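Local atomic coordinates of gamma-glutamyl-gamma-aminobutyraldehyde dehydrogenase (PDB entry 4LIH), a protein that probably oxidises aldehydes, among them gamma-glutamyl-gamma-aminobutyraldehyde, to carboxylic acids with NAD(P)+ as the electron acceptor. Residues D46-S49 and R54-A57; A57-C62 and S204-I209; T296-I301 and V330-A335; A324-L329 and E370-T375. All blocks are in the same frame, centred on the assembly; numbering follows the deposited sequence.

Contact 1: residues D46-S49 and R54-A57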
loop_
_atom_site.group_PDB
_atom_site.type_symbol
_atom_site.label_atom_id
_atom_site.label_comp_id
_atom_site.label_asym_id
_atom_site.label_seq_id
_atom_site.Cartn_x
_atom_site.Cartn_y
_atom_site.Cartn_z
ATOM N N ASP A 46 18.564 41.839 -17.652
ATOM C CA ASP A 46 18.777 41.381 -19.034
ATOM C C ASP A 46 18.980 39.878 -19.042
ATOM O O ASP A 46 19.907 39.328 -18.417
ATOM C CB ASP A 46 19.999 42.029 -19.688
ATOM C CG ASP A 46 19.794 43.493 -20.034
ATOM O OD1 ASP A 46 18.675 44.054 -19.950
ATOM O OD2 ASP A 46 20.800 44.069 -20.433
ATOM N N CYS A 47 18.089 39.215 -19.754
ATOM C CA CYS A 47 18.171 37.796 -19.974
ATOM C C CYS A 47 19.050 37.512 -21.179
ATOM O O CYS A 47 18.664 37.755 -22.352
ATOM C CB CYS A 47 16.786 37.267 -20.182
ATOM S SG CYS A 47 16.666 35.501 -20.548
ATOM N N VAL A 48 20.243 37.007 -20.875
ATOM C CA VAL A 48 21.313 36.829 -21.859
ATOM C C VAL A 48 21.452 35.361 -22.256
ATOM O O VAL A 48 21.254 34.468 -21.442
ATOM C CB VAL A 48 22.669 37.320 -21.302
ATOM C CG1 VAL A 48 23.773 37.197 -22.341
ATOM C CG2 VAL A 48 22.562 38.756 -20.838
ATOM N N SER A 49 21.696 35.117 -23.537
ATOM C CA SER A 49 21.867 33.778 -24.052
ATOM C C SER A 49 23.319 33.338 -23.954
ATOM O O SER A 49 24.216 34.052 -24.396
ATOM C CB SER A 49 21.462 33.742 -25.518
ATOM O OG SER A 49 21.451 32.422 -25.995
ATOM N N ARG A 54 23.831 37.189 -26.741
ATOM C CA ARG A 54 22.735 38.064 -27.174
ATOM C C ARG A 54 21.776 38.307 -26.007
ATOM O O ARG A 54 21.502 37.397 -25.225
ATOM C CB ARG A 54 21.998 37.481 -28.411
ATOM C CG ARG A 54 21.154 36.215 -28.192
ATOM C CD ARG A 54 20.575 35.607 -29.482
ATOM N NE ARG A 54 21.315 34.445 -29.964
ATOM C CZ ARG A 54 20.829 33.508 -30.785
ATOM N NH1 ARG A 54 19.574 33.538 -31.210
ATOM N NH2 ARG A 54 21.602 32.501 -31.158
ATOM N N VAL A 55 21.278 39.538 -25.875
ATOM C CA VAL A 55 20.230 39.835 -24.892
ATOM C C VAL A 55 18.898 39.414 -25.477
ATOM O O VAL A 55 18.425 39.983 -26.456
ATOM C CB VAL A 55 20.207 41.326 -24.502
ATOM C CG1 VAL A 55 19.030 41.620 -23.585
ATOM C CG2 VAL A 55 21.513 41.709 -23.812
ATOM N N LEU A 56 18.268 38.408 -24.885
ATOM C CA LEU A 56 17.038 37.879 -25.434
ATOM C C LEU A 56 15.837 38.738 -25.087
ATOM O O LEU A 56 14.910 38.854 -25.862
ATOM C CB LEU A 56 16.771 36.481 -24.877
ATOM C CG LEU A 56 17.861 35.463 -25.206
ATOM C CD1 LEU A 56 17.683 34.282 -24.281
ATOM C CD2 LEU A 56 17.792 35.056 -26.688
ATOM N N ALA A 57 15.856 39.307 -23.892
ATOM C CA ALA A 57 14.692 39.984 -23.356
ATOM C C ALA A 57 15.075 40.679 -22.072
ATOM O O ALA A 57 16.061 40.288 -21.417
ATOM C CB ALA A 57 13.586 38.991 -23.077
#

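Contact 2: residues A57-C62 and S204-I209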
loop_
_atom_site.group_PDB
_atom_site.type_symbol
_atom_site.label_atom_id
_atom_site.label_comp_id
_atom_site.label_asym_id
_atom_site.label_seq_id
_atom_site.Cartn_x
_atom_site.Cartn_y
_atom_site.Cartn_z
ATOM N N ALA A 57 15.856 39.307 -23.892
ATOM C CA ALA A 57 14.692 39.984 -23.356
ATOM C C ALA A 57 15.075 40.679 -22.072
ATOM O O ALA A 57 16.061 40.288 -21.417
ATOM C CB ALA A 57 13.586 38.991 -23.077
ATOM N N LYS A 58 14.324 41.737 -21.755
ATOM C CA LYS A 58 14.344 42.283 -20.400
ATOM C C LYS A 58 13.252 41.571 -19.587
ATOM O O LYS A 58 12.077 41.534 -19.982
ATOM C CB LYS A 58 14.153 43.794 -20.413
ATOM C CG LYS A 58 15.361 44.522 -20.997
ATOM C CD LYS A 58 15.351 46.018 -20.707
ATOM C CE LYS A 58 16.511 46.753 -21.381
ATOM N NZ LYS A 58 17.772 46.625 -20.589
ATOM N N VAL A 59 13.638 41.022 -18.445
ATOM C CA VAL A 59 12.745 40.219 -17.643
ATOM C C VAL A 59 12.529 40.899 -16.295
ATOM O O VAL A 59 13.418 41.544 -15.763
ATOM C CB VAL A 59 13.325 38.805 -17.482
ATOM C CG1 VAL A 59 12.572 37.973 -16.428
ATOM C CG2 VAL A 59 13.340 38.121 -18.852
ATOM N N ALA A 60 11.326 40.790 -15.776
ATOM C CA ALA A 60 10.996 41.394 -14.487
ATOM C C ALA A 60 12.032 41.001 -13.422
ATOM O O ALA A 60 12.303 39.861 -13.262
ATOM C CB ALA A 60 9.606 40.965 -14.060
ATOM N N ASP A 61 12.572 41.975 -12.698
ATOM C CA ASP A 61 13.442 41.703 -11.565
ATOM C C ASP A 61 12.703 41.920 -10.231
ATOM O O ASP A 61 12.712 43.036 -9.662
ATOM C CB ASP A 61 14.682 42.571 -11.631
ATOM C CG ASP A 61 15.645 42.253 -10.517
ATOM O OD1 ASP A 61 15.975 41.062 -10.334
ATOM O OD2 ASP A 61 16.054 43.198 -9.834
ATOM N N CYS A 62 12.080 40.844 -9.717
ATOM C CA CYS A 62 11.201 40.989 -8.576
ATOM C C CYS A 62 11.893 41.197 -7.256
ATOM O O CYS A 62 12.975 40.683 -6.981
ATOM C CB CYS A 62 10.196 39.825 -8.477
ATOM S SG CYS A 62 9.059 39.822 -9.888
ATOM N N SER A 204 17.727 31.539 -16.001
ATOM C CA SER A 204 16.801 30.828 -16.891
ATOM C C SER A 204 15.329 31.051 -16.543
ATOM O O SER A 204 14.651 30.135 -16.110
ATOM C CB SER A 204 17.093 29.331 -16.788
ATOM O OG SER A 204 17.010 28.898 -15.442
ATOM N N PRO A 205 14.838 32.263 -16.702
ATOM C CA PRO A 205 13.491 32.575 -16.336
ATOM C C PRO A 205 12.414 32.234 -17.361
ATOM O O PRO A 205 11.236 32.258 -16.994
ATOM C CB PRO A 205 13.551 34.099 -16.207
ATOM C CG PRO A 205 14.495 34.477 -17.285
ATOM C CD PRO A 205 15.572 33.481 -17.124
ATOM N N LEU A 206 12.785 32.060 -18.635
ATOM C CA LEU A 206 11.783 32.162 -19.728
ATOM C C LEU A 206 10.689 31.068 -19.793
ATOM O O LEU A 206 9.490 31.396 -19.969
ATOM C CB LEU A 206 12.459 32.309 -21.112
ATOM C CG LEU A 206 13.431 33.517 -21.262
ATOM C CD1 LEU A 206 14.003 33.612 -22.663
ATOM C CD2 LEU A 206 12.709 34.789 -20.886
ATOM N N THR A 207 11.071 29.802 -19.707
ATOM C CA THR A 207 10.068 28.727 -19.798
ATOM C C THR A 207 9.113 28.749 -18.607
ATOM O O THR A 207 7.944 28.433 -18.764
ATOM C CB THR A 207 10.662 27.312 -20.048
ATOM O OG1 THR A 207 11.644 26.960 -19.051
ATOM C CG2 THR A 207 11.264 27.243 -21.421
ATOM N N ALA A 208 9.611 29.125 -17.427
ATOM C CA ALA A 208 8.775 29.257 -16.246
ATOM C C ALA A 208 7.651 30.239 -16.525
ATOM O O ALA A 208 6.467 29.956 -16.295
ATOM C CB ALA A 208 9.600 29.766 -15.070
ATOM N N ILE A 209 8.072 31.426 -16.971
ATOM C CA ILE A 209 7.161 32.489 -17.354
ATOM C C ILE A 209 6.171 31.978 -18.384
ATOM O O ILE A 209 4.966 32.146 -18.217
ATOM C CB ILE A 209 7.926 33.732 -17.889
ATOM C CG1 ILE A 209 8.738 34.391 -16.771
ATOM C CG2 ILE A 209 6.936 34.725 -18.489
ATOM C CD1 ILE A 209 9.576 35.589 -17.154
#

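Contact 3: residues T296-I301 and V330-A335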
loop_
_atom_site.group_PDB
_atom_site.type_symbol
_atom_site.label_atom_id
_atom_site.label_comp_id
_atom_site.label_asym_id
_atom_site.label_seq_id
_atom_site.Cartn_x
_atom_site.Cartn_y
_atom_site.Cartn_z
ATOM N N THR A 296 28.003 5.177 -22.297
ATOM C CA THR A 296 27.104 5.663 -21.206
ATOM C C THR A 296 27.905 6.455 -20.166
ATOM O O THR A 296 27.385 7.416 -19.605
ATOM C CB THR A 296 26.381 4.456 -20.575
ATOM O OG1 THR A 296 25.626 3.817 -21.601
ATOM C CG2 THR A 296 25.440 4.821 -19.449
ATOM N N ALA A 297 29.155 6.064 -19.913
ATOM C CA ALA A 297 30.039 6.813 -18.996
ATOM C C ALA A 297 30.325 8.216 -19.527
ATOM O O ALA A 297 30.345 9.190 -18.745
ATOM C CB ALA A 297 31.344 6.060 -18.728
ATOM N N ALA A 298 30.501 8.327 -20.852
ATOM C CA ALA A 298 30.614 9.625 -21.505
ATOM C C ALA A 298 29.335 10.407 -21.377
ATOM O O ALA A 298 29.404 11.571 -21.016
ATOM C CB ALA A 298 31.036 9.499 -22.970
ATOM N N GLY A 299 28.174 9.779 -21.624
ATOM C CA GLY A 299 26.903 10.500 -21.512
ATOM C C GLY A 299 26.627 10.961 -20.081
ATOM O O GLY A 299 26.032 11.998 -19.858
ATOM N N ALA A 300 27.119 10.204 -19.115
ATOM C CA ALA A 300 26.799 10.461 -17.726
ATOM C C ALA A 300 27.416 11.763 -17.252
ATOM O O ALA A 300 27.001 12.296 -16.267
ATOM C CB ALA A 300 27.268 9.293 -16.859
ATOM N N ILE A 301 28.453 12.220 -17.930
ATOM C CA ILE A 301 29.230 13.388 -17.523
ATOM C C ILE A 301 29.222 14.493 -18.538
ATOM O O ILE A 301 29.529 15.608 -18.207
ATOM C CB ILE A 301 30.702 12.973 -17.172
ATOM C CG1 ILE A 301 31.536 14.140 -16.606
ATOM C CG2 ILE A 301 31.444 12.345 -18.376
ATOM C CD1 ILE A 301 30.872 14.852 -15.408
ATOM N N VAL A 330 37.430 7.768 -24.518
ATOM C CA VAL A 330 37.998 8.827 -25.328
ATOM C C VAL A 330 37.311 8.927 -26.693
ATOM O O VAL A 330 36.964 10.008 -27.141
ATOM C CB VAL A 330 39.517 8.639 -25.488
ATOM C CG1 VAL A 330 40.100 9.585 -26.531
ATOM C CG2 VAL A 330 40.197 8.845 -24.145
ATOM N N ALA A 331 37.102 7.788 -27.319
ATOM C CA ALA A 331 36.349 7.692 -28.556
ATOM C C ALA A 331 34.911 8.225 -28.361
ATOM O O ALA A 331 34.452 9.053 -29.127
ATOM C CB ALA A 331 36.311 6.257 -29.002
ATOM N N ALA A 332 34.232 7.760 -27.313
ATOM C CA ALA A 332 32.897 8.268 -26.975
ATOM C C ALA A 332 32.827 9.782 -26.739
ATOM O O ALA A 332 31.823 10.418 -27.116
ATOM C CB ALA A 332 32.362 7.561 -25.759
ATOM N N ALA A 333 33.836 10.341 -26.070
ATOM C CA ALA A 333 33.879 11.803 -25.796
ATOM C C ALA A 333 33.827 12.660 -27.054
ATOM O O ALA A 333 33.379 13.808 -26.993
ATOM C CB ALA A 333 35.101 12.176 -24.949
ATOM N N ARG A 334 34.251 12.105 -28.205
ATOM C CA ARG A 334 34.273 12.850 -29.474
ATOM C C ARG A 334 32.917 13.384 -29.910
ATOM O O ARG A 334 32.854 14.512 -30.422
ATOM C CB ARG A 334 34.900 12.022 -30.616
ATOM N N ALA A 335 31.851 12.620 -29.714
ATOM C CA ALA A 335 30.513 13.079 -30.121
ATOM C C ALA A 335 30.083 14.346 -29.388
ATOM O O ALA A 335 29.082 14.982 -29.752
ATOM C CB ALA A 335 29.496 11.991 -29.866
#

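Contact 4: residues A324-L329 and E370-T375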
loop_
_atom_site.group_PDB
_atom_site.type_symbol
_atom_site.label_atom_id
_atom_site.label_comp_id
_atom_site.label_asym_id
_atom_site.label_seq_id
_atom_site.Cartn_x
_atom_site.Cartn_y
_atom_site.Cartn_z
ATOM N N ALA A 324 41.618 -0.549 -22.014
ATOM C CA ALA A 324 40.614 -0.701 -23.057
ATOM C C ALA A 324 39.409 0.209 -22.829
ATOM O O ALA A 324 38.823 0.701 -23.789
ATOM C CB ALA A 324 40.138 -2.142 -23.125
ATOM N N PHE A 325 39.022 0.383 -21.561
ATOM C CA PHE A 325 37.867 1.172 -21.236
ATOM C C PHE A 325 38.113 2.647 -21.527
ATOM O O PHE A 325 37.268 3.288 -22.151
ATOM C CB PHE A 325 37.447 0.990 -19.770
ATOM C CG PHE A 325 36.045 1.454 -19.506
ATOM C CD1 PHE A 325 34.965 0.648 -19.850
ATOM C CD2 PHE A 325 35.803 2.709 -19.020
ATOM C CE1 PHE A 325 33.663 1.077 -19.639
ATOM C CE2 PHE A 325 34.501 3.139 -18.797
ATOM C CZ PHE A 325 33.445 2.333 -19.112
ATOM N N ILE A 326 39.266 3.162 -21.091
ATOM C CA ILE A 326 39.632 4.560 -21.317
ATOM C C ILE A 326 39.707 4.814 -22.840
ATOM O O ILE A 326 39.187 5.813 -23.335
ATOM C CB ILE A 326 40.946 4.941 -20.563
ATOM C CG1 ILE A 326 40.685 5.001 -19.039
ATOM C CG2 ILE A 326 41.506 6.306 -20.999
ATOM C CD1 ILE A 326 41.972 5.124 -18.208
ATOM N N GLU A 327 40.311 3.894 -23.602
ATOM C CA GLU A 327 40.267 4.024 -25.061
ATOM C C GLU A 327 38.831 4.240 -25.593
ATOM O O GLU A 327 38.600 5.166 -26.362
ATOM C CB GLU A 327 40.939 2.839 -25.763
ATOM C CG GLU A 327 41.001 3.000 -27.275
ATOM C CD GLU A 327 41.593 1.791 -27.999
ATOM O OE1 GLU A 327 41.536 0.659 -27.469
ATOM O OE2 GLU A 327 42.033 1.967 -29.158
ATOM N N LYS A 328 37.878 3.414 -25.162
ATOM C CA LYS A 328 36.491 3.512 -25.619
ATOM C C LYS A 328 35.820 4.809 -25.161
ATOM O O LYS A 328 35.043 5.407 -25.903
ATOM C CB LYS A 328 35.687 2.280 -25.158
ATOM C CG LYS A 328 36.155 0.964 -25.814
ATOM C CD LYS A 328 35.520 -0.239 -25.129
ATOM C CE LYS A 328 35.895 -1.567 -25.770
ATOM N NZ LYS A 328 35.523 -1.694 -27.200
ATOM N N LEU A 329 36.188 5.268 -23.969
ATOM C CA LEU A 329 35.708 6.520 -23.378
ATOM C C LEU A 329 36.148 7.737 -24.190
ATOM O O LEU A 329 35.348 8.651 -24.505
ATOM C CB LEU A 329 36.267 6.597 -21.945
ATOM C CG LEU A 329 35.851 7.688 -21.017
ATOM C CD1 LEU A 329 34.339 7.631 -20.737
ATOM C CD2 LEU A 329 36.644 7.520 -19.722
ATOM N N GLU A 370 47.289 17.643 -10.861
ATOM C CA GLU A 370 47.123 16.501 -9.947
ATOM C C GLU A 370 46.796 15.194 -10.617
ATOM O O GLU A 370 46.796 14.184 -9.978
ATOM C CB GLU A 370 46.069 16.813 -8.858
ATOM C CG GLU A 370 44.643 16.897 -9.344
ATOM C CD GLU A 370 43.660 17.426 -8.284
ATOM O OE1 GLU A 370 43.984 17.526 -7.054
ATOM O OE2 GLU A 370 42.529 17.721 -8.697
ATOM N N GLY A 371 46.590 15.204 -11.919
ATOM C CA GLY A 371 46.221 14.028 -12.653
ATOM C C GLY A 371 46.777 14.010 -14.061
ATOM O O GLY A 371 47.438 14.972 -14.509
ATOM N N ARG A 372 46.499 12.903 -14.745
ATOM C CA ARG A 372 46.816 12.779 -16.169
ATOM C C ARG A 372 45.657 13.233 -17.064
ATOM O O ARG A 372 44.583 12.676 -16.985
ATOM C CB ARG A 372 47.164 11.332 -16.495
ATOM C CG ARG A 372 47.627 11.163 -17.945
ATOM C CD ARG A 372 48.099 9.743 -18.211
ATOM N NE ARG A 372 47.023 8.751 -18.111
ATOM C CZ ARG A 372 46.308 8.240 -19.126
ATOM N NH1 ARG A 372 46.498 8.625 -20.389
ATOM N NH2 ARG A 372 45.374 7.324 -18.866
ATOM N N LEU A 373 45.896 14.215 -17.931
ATOM C CA LEU A 373 44.873 14.662 -18.890
ATOM C C LEU A 373 44.723 13.625 -19.990
ATOM O O LEU A 373 45.689 13.337 -20.735
ATOM C CB LEU A 373 45.220 16.014 -19.510
ATOM C CG LEU A 373 44.210 16.587 -20.526
ATOM C CD1 LEU A 373 42.863 16.968 -19.901
ATOM C CD2 LEU A 373 44.825 17.805 -21.205
ATOM N N VAL A 374 43.516 13.084 -20.119
ATOM C CA VAL A 374 43.298 12.011 -21.076
ATOM C C VAL A 374 42.779 12.593 -22.378
ATOM O O VAL A 374 43.195 12.162 -23.490
ATOM C CB VAL A 374 42.314 10.952 -20.514
ATOM C CG1 VAL A 374 41.953 9.934 -21.581
ATOM C CG2 VAL A 374 42.928 10.248 -19.305
ATOM N N THR A 375 41.838 13.530 -22.256
ATOM C CA THR A 375 41.310 14.193 -23.418
ATOM C C THR A 375 40.662 15.520 -23.055
ATOM O O THR A 375 40.258 15.773 -21.896
ATOM C CB THR A 375 40.307 13.300 -24.197
ATOM O OG1 THR A 375 40.069 13.853 -25.503
ATOM C CG2 THR A 375 39.001 13.180 -23.443
#

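Contact 1: residues D46-S49 and R54-A57
Leu56 leans its branched end over the strand opposite, between Cys47 and Ser49. Its CG is turned away from its own carbonyl carbon (chi1 -61°), which brings CD1 to 4.1 Å from Cys47 SG and lets CG rest 4.0 Å from Ser49 CB. Next to it, in the conformer described here, one of two modelled, the aliphatic stem of Arg54 runs past the same serine: chi1 of 69° wedges CG between the arginine's backbone N and carbonyl carbon, 3.7 Å from Ser49 CB. The polar ends of these two residues turn elsewhere, Ser49 OG to the backbone of Leu115 and Arg54 NE, in this conformer, to a salt bridge with Asp52.

The frame is an antiparallel beta hairpin broken by a classic beta bulge, in which Leu56 and Ala57 together face Cys47. The evidence is a one-residue shift in register and a psi of -35° at Leu56, far from extended. Cys47 is gripped through both backbone polar groups: its N donates to Ala57 O at 2.8 Å, and its O receives Leu56 N at 2.6 Å. Ser49 N closes the turn end on Arg54 O, also at 2.8 Å.

Val48 and Val55, a non-hydrogen-bonded pair, project from the exposed face with their CG2 methyls 4.3 Å apart. Asp46 crosses Val55 at a slant, CB lying 4.0 Å from Val55 CG1, while its carboxylate forms a salt bridge with Lys58. The opposite face carries Cys47 and Ala57; there Cys47 meets Pro205 and Leu206, and Leu56 also rests on Leu206 and on Leu115 of helix 106-117.

Contact 2: residues A57-C62 and S204-I209
Val59, on the second strand of a beta hairpin, packs against the N-terminal part of helix 206-218. That helix joins the neighbouring parallel strands 195-199 and 225-227, a beta-alpha-beta crossover consistent with the Rossmann-like coenzyme domain of aldehyde dehydrogenases.

Polar interactions are confined to the surroundings. No hydrogen bond spans the segments; Val59 is tied through its backbone to Phe45 of the adjoining strand, and Leu206 N donates to Asp116 OD2.

Every interaction across the two segments is apolar, and all four residues that touch are buried. Val59 points at the helix and offers both methyls to three partners. With chi1 at 169°, CG1 stands opposite the valine's backbone N and CG2 opposite its carbonyl carbon, a spread that lets both methyls reach the CG corner of the Pro205 ring: Pro205 CG lies 4.1 Å from both Val59 CG1 and Val59 CG2. Pro205 CB adds a contact of 4.0 Å to Val59 CG1. The flanking leucine and isoleucine divide the two methyls between them. Leu206 stretches its CD2 to 4.0 Å from Val59 CG2, and Ile209, one helical turn beyond Pro205, slides its CD1 past Val59 in the opposite direction, 3.9 Å from CG1.

Contact 3: residues T296-I301 and V330-A335
Ala298 and Ala332 have no chi1 to adjust, so the directions of their CB atoms follow from the helical backbone, with phi of -64° at Ala298 and -57° at Ala332, and from how the two helices are placed. Each helix is rotated about its axis so that the CB points at the other segment. The two CB atoms meet at 3.6 Å, a close methyl-to-methyl contact. The Ala298 methyl also approaches the backbone of its partner and of the next residue, lying 4.2 Å from Ala332 C and 4.3 Å from Ala333 N. Such short side chains allow the main chains to come near, and Ala298 CA is 5.8 Å from Ala333 CA.

In topology, helix 290-302 links the neighbouring parallel strands 280-283 and 314-318, a beta-alpha-beta crossover, and helix 319-333 follows directly on the second strand. The contact therefore brings together consecutive helices of the alpha/beta domain, through a patch of only 76 Å² counted over both sides. The side-chain contact is apolar, methyl on methyl, and no hydrogen bond passes between the segments.

The backbone polar groups are engaged along the helices instead. Ala300 N bonds to Thr296 O at 2.8 Å, whereas Ile301 N reaches Ala298 O at 3.3 Å, a spacing of three residues near the helix end. The same three-residue step recurs in the second segment, where Arg334 N meets Ala331 O at 3.2 Å.

Contact 4: residues A324-L329 and E370-T375
Ile326 and Val374 bring a helix and a strand together at a CA-CA separation of 8.3 Å, the nearest backbone approach of the two segments. Residues 324-329 are regular helix, with Leu329 N bonded to Phe325 O at 2.9 Å. Residues 370-375 leave the end of helix 354-370 at Gly371 and run into strand 372-375, where a psi of -44° at Val374 marks a kink in the strand. No hydrogen bond crosses between the segments.

Ile326 works with two branches. Its CG1 is swung opposite its own carbonyl carbon (chi1 -71°), which sends CD1 towards Arg372 and puts CG2 on Val374. Ile326 CG2 meets Val374 CG1 at 3.7 Å, the two side chains lying obliquely to one another. CD1 approaches the Arg372 guanidinium at its edge, near its plane, 4.1 Å from NH2. The guanidinium in turn has Val374 CG2 above one face, 3.7 Å from the plane and displaced towards the rim. A salt bridge from Arg372 NH2 to Glu395 helps fix the rotation of the group.

Behind the contact Ile326 also touches Val414 of strand 411-417, while Arg372 pairs by backbone with Glu395 of strand 388-395. The kink is a classic beta bulge, Val374 and Thr375 both facing Val393, and the whole is a helix packed across a face of a mixed sheet, Ile326 reaching the border strand 372-375, within the alpha/beta fold of aldehyde dehydrogenases.

How the contacts relate
From the N terminus, contact 1 closes a tight hairpin turn, and contact 2 begins on its last residue, Ala57, shared between them, closing a loop of 141 intervening residues onto helix 206-218. The two adjoin, their centres about 10 Å apart. Both have closed before contact 3 opens. Contacts 3 and 4 then cross: segments 296-301, 324-329, 330-335 and 370-375 alternate along the chain, and helix 319-333 serves both, with Phe325 and Leu329 touching Ala297. The first pair ties the hairpin to the crossover helix; the second binds two helices and the sheet edge. Centres of contacts 2 and 4 lie about 40 Å apart.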